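DNA helicase RecQ (Deinococcus radiodurans, PDB 2RHF) probably couples ATP hydrolysis to 3'-5' unwinding of duplex DNA, the chain here being one of its C-terminal HRDC domains. Local coordinates at residues K20-S25 and E61-R66; E36-R41 and A47-V52. One frame throughout, in Å; residues are numbered along the deposited sequence.

In the fold
Both contacts belong to one small all-helical HRDC domain, a C-terminal module of the RecQ helicase that carries no helicase motor of its own. Interaction 1 ties the end of helix 4-22 to helix 57-76, whereas interaction 2, between residues 36-41 and 47-52, lies within the stretch of chain that separates the two segments of interaction 1. Their centres are about 17 Å apart, on opposite sides of the domain's centre. Even so they meet: CD1 of L49 packs 3.7 Å from CA of G64, where the absence of a side chain lets the leucine come close to the helix. Interaction 1 lies at the surface and centres on a salt bridge; interaction 2 reaches further into the core.

Interaction 1: residues K20-S25 and E61-R66; sequences KETGYS and EAYGER
E21 and R66 meet end-on in a two-pronged salt bridge, the arginine's two terminal nitrogens each taking one carboxylate oxygen. NH1 of R66 donates to OE1 of E21 at 2.9 Å, a nearly straight bond (165°) that lies close to the guanidinium plane and uses the syn lone pair of OE1. NH2 reaches OE2, also at 2.9 Å, but tilted from both planes, because carboxylate and guanidinium are twisted 36° apart. Two bonds resist rotation of either group better than one could. R66 arrives by bending at chi2 (-87°) and again at chi3, while E21 reaches out from the other helix with an extended chain. E17, one turn before E21, forms a second salt bridge with NH2, so NH2 serves two acids, which would probably stabilise the positive charge. An alanine in place of R66 would leave E21 and E17 without their shared cation and is likely to weaken the tie between the two helices.

Beside this bridge, Y63 brings its hydroxyl to T22 and Y24. OH lies 3.8 Å from CG2 of T22 and equally far from CD2 of Y24, meeting the Y24 ring at its edge; a tyrosine is long enough to span the gap. T22 turns its methyl to this contact and keeps OG1 for the backbone: the oxygen accepts from N of Y24 at 3.0 Å, an ST turn, while the same hydroxyl donates to O of L18, a turn back in the helix. G23 suits the bend between them, since its positive phi favours glycine. The contact thus fastens the C-terminal end of helix 4-22 to helix 57-76 of the HRDC helical bundle, with R66 also packing on L14 and L18, and Y63 on L18 and on V29 of helix 26-29.

Interaction 2: residues E36-R41 and A47-V52; sequences EALAAR and AELAEV
V52, at the close of a type I beta turn (L49 to V52), packs its two methyls against helix 32-41, joining two consecutive helical elements of the HRDC fold. Its CG1 stands anti to the backbone N (chi1 176°), a torsion that turns both methyls to the helix: CG1 reaches CB of A37 at 3.8 Å, and both methyls touch CD2 of L38. A37 suits this place because its small side chain lets the turn come close, the CA atoms of A37 and V52 being 6.4 Å apart. L38 crosses V52 at about a right angle and also sends CD2 to CD2 of L49, 3.9 Å away. Beyond them, I67 of helix 57-76 touches both leucines, so the apolar row continues into the core.

At the solvent-exposed side R41 carries the polar part. Bent at chi3 (67°), its long chain lays one guanidinium face, off-centre, over the backbone O of E51, with NH2 3.4 Å from CB of that residue and in a long salt bridge of 3.5 Å with its OE1. The carboxylate lies near the guanidinium edge with its own plane almost perpendicular (89°), unlike a flat paired bridge. Arginine suits this exposed place because NE remains available for water: one water accepts from NE of R41 at 2.7 Å and donates to the backbone O of E48 at 2.8 Å.

Interaction 1: residues K20-S25 and E61-R66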
loop_
_atom_site.group_PDB
_atom_site.type_symbol
_atom_site.label_atom_id
_atom_site.label_comp_id
_atom_site.label_asym_id
_atom_site.label_seq_id
_atom_site.Cartn_x
_atom_site.Cartn_y
_atom_site.Cartn_z
ATOM N N LYS A 20 -8.195 -8.766 7.230
ATOM C CA LYS A 20 -8.404 -9.645 8.379
ATOM C C LYS A 20 -8.531 -8.820 9.666
ATOM O O LYS A 20 -9.404 -9.096 10.510
ATOM C CB LYS A 20 -7.260 -10.668 8.478
ATOM C CG LYS A 20 -7.370 -11.665 9.642
ATOM C CD LYS A 20 -6.099 -12.521 9.766
ATOM C CE LYS A 20 -6.084 -13.324 11.071
ATOM N NZ LYS A 20 -4.726 -13.853 11.420
ATOM N N GLU A 21 -7.695 -7.794 9.803
ATOM C CA GLU A 21 -7.648 -6.959 11.009
ATOM C C GLU A 21 -8.864 -6.063 11.168
ATOM O O GLU A 21 -9.342 -5.846 12.291
ATOM C CB GLU A 21 -6.376 -6.120 11.017
ATOM C CG GLU A 21 -5.113 -6.952 11.197
ATOM C CD GLU A 21 -3.849 -6.245 10.728
ATOM O OE1 GLU A 21 -3.853 -5.002 10.620
ATOM O OE2 GLU A 21 -2.840 -6.945 10.474
ATOM N N THR A 22 -9.377 -5.563 10.049
ATOM C CA THR A 22 -10.452 -4.581 10.066
ATOM C C THR A 22 -11.828 -5.179 9.816
ATOM O O THR A 22 -12.841 -4.557 10.149
ATOM C CB THR A 22 -10.241 -3.511 8.988
ATOM O OG1 THR A 22 -10.237 -4.128 7.694
ATOM C CG2 THR A 22 -8.940 -2.748 9.205
ATOM N N GLY A 23 -11.870 -6.347 9.187
ATOM C CA GLY A 23 -13.119 -6.909 8.673
ATOM C C GLY A 23 -13.616 -6.291 7.365
ATOM O O GLY A 23 -14.711 -6.621 6.904
ATOM N N TYR A 24 -12.819 -5.401 6.762
ATOM C CA TYR A 24 -13.199 -4.738 5.517
ATOM C C TYR A 24 -12.842 -5.562 4.294
ATOM O O TYR A 24 -11.947 -6.421 4.334
ATOM C CB TYR A 24 -12.525 -3.371 5.405
ATOM C CG TYR A 24 -12.853 -2.382 6.496
ATOM C CD1 TYR A 24 -14.097 -2.383 7.128
ATOM C CD2 TYR A 24 -11.941 -1.391 6.848
ATOM C CE1 TYR A 24 -14.401 -1.446 8.118
ATOM C CE2 TYR A 24 -12.238 -0.449 7.827
ATOM C CZ TYR A 24 -13.468 -0.487 8.461
ATOM O OH TYR A 24 -13.770 0.445 9.432
ATOM N N SER A 25 -13.514 -5.261 3.188
ATOM C CA SER A 25 -13.190 -5.859 1.900
ATOM C C SER A 25 -11.884 -5.302 1.353
ATOM O O SER A 25 -11.411 -4.250 1.779
ATOM C CB SER A 25 -14.301 -5.565 0.898
ATOM O OG SER A 25 -14.322 -4.171 0.654
ATOM N N GLU A 61 -3.341 7.647 7.317
ATOM C CA GLU A 61 -3.252 7.581 8.765
ATOM C C GLU A 61 -3.346 6.158 9.295
ATOM O O GLU A 61 -2.560 5.758 10.154
ATOM C CB GLU A 61 -4.296 8.485 9.400
ATOM C CG GLU A 61 -4.013 9.950 9.142
ATOM C CD GLU A 61 -5.007 10.880 9.792
ATOM O OE1 GLU A 61 -5.760 10.433 10.679
ATOM O OE2 GLU A 61 -5.024 12.068 9.413
ATOM N N ALA A 62 -4.283 5.382 8.759
ATOM C CA ALA A 62 -4.526 4.037 9.246
ATOM C C ALA A 62 -3.459 3.046 8.795
ATOM O O ALA A 62 -3.048 2.187 9.573
ATOM C CB ALA A 62 -5.898 3.558 8.805
ATOM N N TYR A 63 -3.036 3.157 7.530
ATOM C CA TYR A 63 -2.248 2.106 6.870
ATOM C C TYR A 63 -0.899 2.576 6.373
ATOM O O TYR A 63 -0.137 1.762 5.868
ATOM C CB TYR A 63 -2.996 1.523 5.660
ATOM C CG TYR A 63 -4.423 1.089 5.900
ATOM C CD1 TYR A 63 -5.396 1.308 4.927
ATOM C CD2 TYR A 63 -4.808 0.446 7.080
ATOM C CE1 TYR A 63 -6.708 0.900 5.122
ATOM C CE2 TYR A 63 -6.118 0.048 7.285
ATOM C CZ TYR A 63 -7.058 0.274 6.308
ATOM O OH TYR A 63 -8.361 -0.123 6.533
ATOM N N GLY A 64 -0.621 3.873 6.440
ATOM C CA GLY A 64 0.540 4.429 5.739
ATOM C C GLY A 64 1.857 3.806 6.142
ATOM O O GLY A 64 2.671 3.452 5.294
ATOM N N GLU A 65 2.090 3.683 7.437
ATOM C CA GLU A 65 3.347 3.095 7.896
ATOM C C GLU A 65 3.473 1.646 7.439
ATOM O O GLU A 65 4.545 1.225 7.011
ATOM C CB GLU A 65 3.495 3.225 9.410
ATOM C CG GLU A 65 3.735 4.674 9.898
ATOM C CD GLU A 65 4.967 5.376 9.274
ATOM O OE1 GLU A 65 5.892 4.694 8.777
ATOM O OE2 GLU A 65 5.002 6.628 9.292
ATOM N N ARG A 66 2.381 0.889 7.488
ATOM C CA ARG A 66 2.392 -0.496 7.009
ATOM C C ARG A 66 2.682 -0.576 5.504
ATOM O O ARG A 66 3.390 -1.481 5.052
ATOM C CB ARG A 66 1.060 -1.200 7.320
ATOM C CG ARG A 66 0.664 -1.310 8.766
ATOM C CD ARG A 66 1.229 -2.535 9.415
ATOM N NE ARG A 66 0.666 -3.796 8.931
ATOM C CZ ARG A 66 -0.476 -4.358 9.346
ATOM N NH1 ARG A 66 -1.253 -3.760 10.246
ATOM N NH2 ARG A 66 -0.844 -5.534 8.849
#

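Interaction 2: residues E36-R41 and A47-V52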
loop_
_atom_site.group_PDB
_atom_site.type_symbol
_atom_site.label_atom_id
_atom_site.label_comp_id
_atom_site.label_asym_id
_atom_site.label_seq_id
_atom_site.Cartn_x
_atom_site.Cartn_y
_atom_site.Cartn_z
ATOM N N GLU A 36 -1.768 -0.336 -7.718
ATOM C CA GLU A 36 -0.897 -0.162 -8.855
ATOM C C GLU A 36 -0.103 1.119 -8.775
ATOM O O GLU A 36 1.067 1.137 -9.136
ATOM C CB GLU A 36 -1.696 -0.230 -10.138
ATOM C CG GLU A 36 -2.062 -1.672 -10.469
ATOM C CD GLU A 36 -3.343 -1.838 -11.216
ATOM O OE1 GLU A 36 -3.843 -0.869 -11.834
ATOM O OE2 GLU A 36 -3.855 -2.967 -11.181
ATOM N N ALA A 37 -0.733 2.190 -8.312
ATOM C CA ALA A 37 -0.030 3.454 -8.139
ATOM C C ALA A 37 1.049 3.342 -7.056
ATOM O O ALA A 37 2.138 3.901 -7.202
ATOM C CB ALA A 37 -1.023 4.567 -7.821
ATOM N N LEU A 38 0.762 2.625 -5.974
ATOM C CA LEU A 38 1.761 2.383 -4.936
ATOM C C LEU A 38 2.956 1.626 -5.478
ATOM O O LEU A 38 4.106 1.971 -5.200
ATOM C CB LEU A 38 1.138 1.642 -3.752
ATOM C CG LEU A 38 0.137 2.432 -2.908
ATOM C CD1 LEU A 38 -0.635 1.519 -1.976
ATOM C CD2 LEU A 38 0.848 3.559 -2.122
ATOM N N ALA A 39 2.692 0.589 -6.265
ATOM C CA ALA A 39 3.766 -0.221 -6.824
ATOM C C ALA A 39 4.601 0.565 -7.829
ATOM O O ALA A 39 5.819 0.408 -7.876
ATOM C CB ALA A 39 3.213 -1.490 -7.459
ATOM N N ALA A 40 3.948 1.410 -8.624
ATOM C CA ALA A 40 4.635 2.194 -9.647
ATOM C C ALA A 40 5.429 3.337 -9.032
ATOM O O ALA A 40 6.568 3.583 -9.423
ATOM C CB ALA A 40 3.622 2.735 -10.665
ATOM N N ARG A 41 4.823 4.046 -8.089
ATOM C CA ARG A 41 5.435 5.248 -7.520
ATOM C C ARG A 41 6.429 4.941 -6.408
ATOM O O ARG A 41 7.298 5.758 -6.112
ATOM C CB ARG A 41 4.361 6.205 -7.013
ATOM C CG ARG A 41 3.438 6.748 -8.131
ATOM C CD ARG A 41 2.316 7.589 -7.571
ATOM N NE ARG A 41 2.852 8.808 -6.978
ATOM C CZ ARG A 41 3.089 9.941 -7.639
ATOM N NH1 ARG A 41 2.806 10.043 -8.933
ATOM N NH2 ARG A 41 3.612 10.973 -7.004
ATOM N N ALA A 47 5.125 12.159 2.789
ATOM C CA ALA A 47 4.940 13.163 1.746
ATOM C C ALA A 47 4.627 12.517 0.397
ATOM O O ALA A 47 3.755 12.973 -0.343
ATOM C CB ALA A 47 6.173 14.046 1.636
ATOM N N GLU A 48 5.341 11.451 0.093
ATOM C CA GLU A 48 5.130 10.734 -1.139
ATOM C C GLU A 48 3.816 9.953 -1.140
ATOM O O GLU A 48 3.150 9.871 -2.166
ATOM C CB GLU A 48 6.342 9.855 -1.425
ATOM C CG GLU A 48 7.586 10.717 -1.767
ATOM C CD GLU A 48 8.896 9.959 -1.750
ATOM O OE1 GLU A 48 8.874 8.728 -1.787
ATOM O OE2 GLU A 48 9.972 10.612 -1.712
ATOM N N LEU A 49 3.411 9.415 0.005
ATOM C CA LEU A 49 2.098 8.745 0.090
ATOM C C LEU A 49 0.953 9.687 -0.237
ATOM O O LEU A 49 -0.028 9.288 -0.873
ATOM C CB LEU A 49 1.866 8.184 1.479
ATOM C CG LEU A 49 2.566 6.881 1.821
ATOM C CD1 LEU A 49 2.343 6.571 3.288
ATOM C CD2 LEU A 49 2.087 5.717 0.913
ATOM N N ALA A 50 1.077 10.937 0.204
ATOM C CA ALA A 50 0.042 11.952 -0.026
ATOM C C ALA A 50 -0.150 12.255 -1.505
ATOM O O ALA A 50 -1.156 12.833 -1.894
ATOM C CB ALA A 50 0.366 13.231 0.749
ATOM N N GLU A 51 0.819 11.867 -2.327
ATOM C CA GLU A 51 0.760 12.088 -3.763
ATOM C C GLU A 51 0.144 10.911 -4.535
ATOM O O GLU A 51 -0.028 10.993 -5.747
ATOM C CB GLU A 51 2.161 12.395 -4.292
ATOM C CG GLU A 51 2.794 13.640 -3.661
ATOM C CD GLU A 51 4.305 13.713 -3.841
ATOM O OE1 GLU A 51 4.916 12.717 -4.294
ATOM O OE2 GLU A 51 4.885 14.773 -3.514
ATOM N N VAL A 52 -0.192 9.826 -3.839
ATOM C CA VAL A 52 -0.704 8.620 -4.499
ATOM C C VAL A 52 -2.207 8.735 -4.777
ATOM O O VAL A 52 -2.993 8.868 -3.839
ATOM C CB VAL A 52 -0.443 7.367 -3.641
ATOM C CG1 VAL A 52 -1.066 6.125 -4.302
ATOM C CG2 VAL A 52 1.055 7.177 -3.443
HETATM O O HOH W 1 4.141 9.011 -4.632
#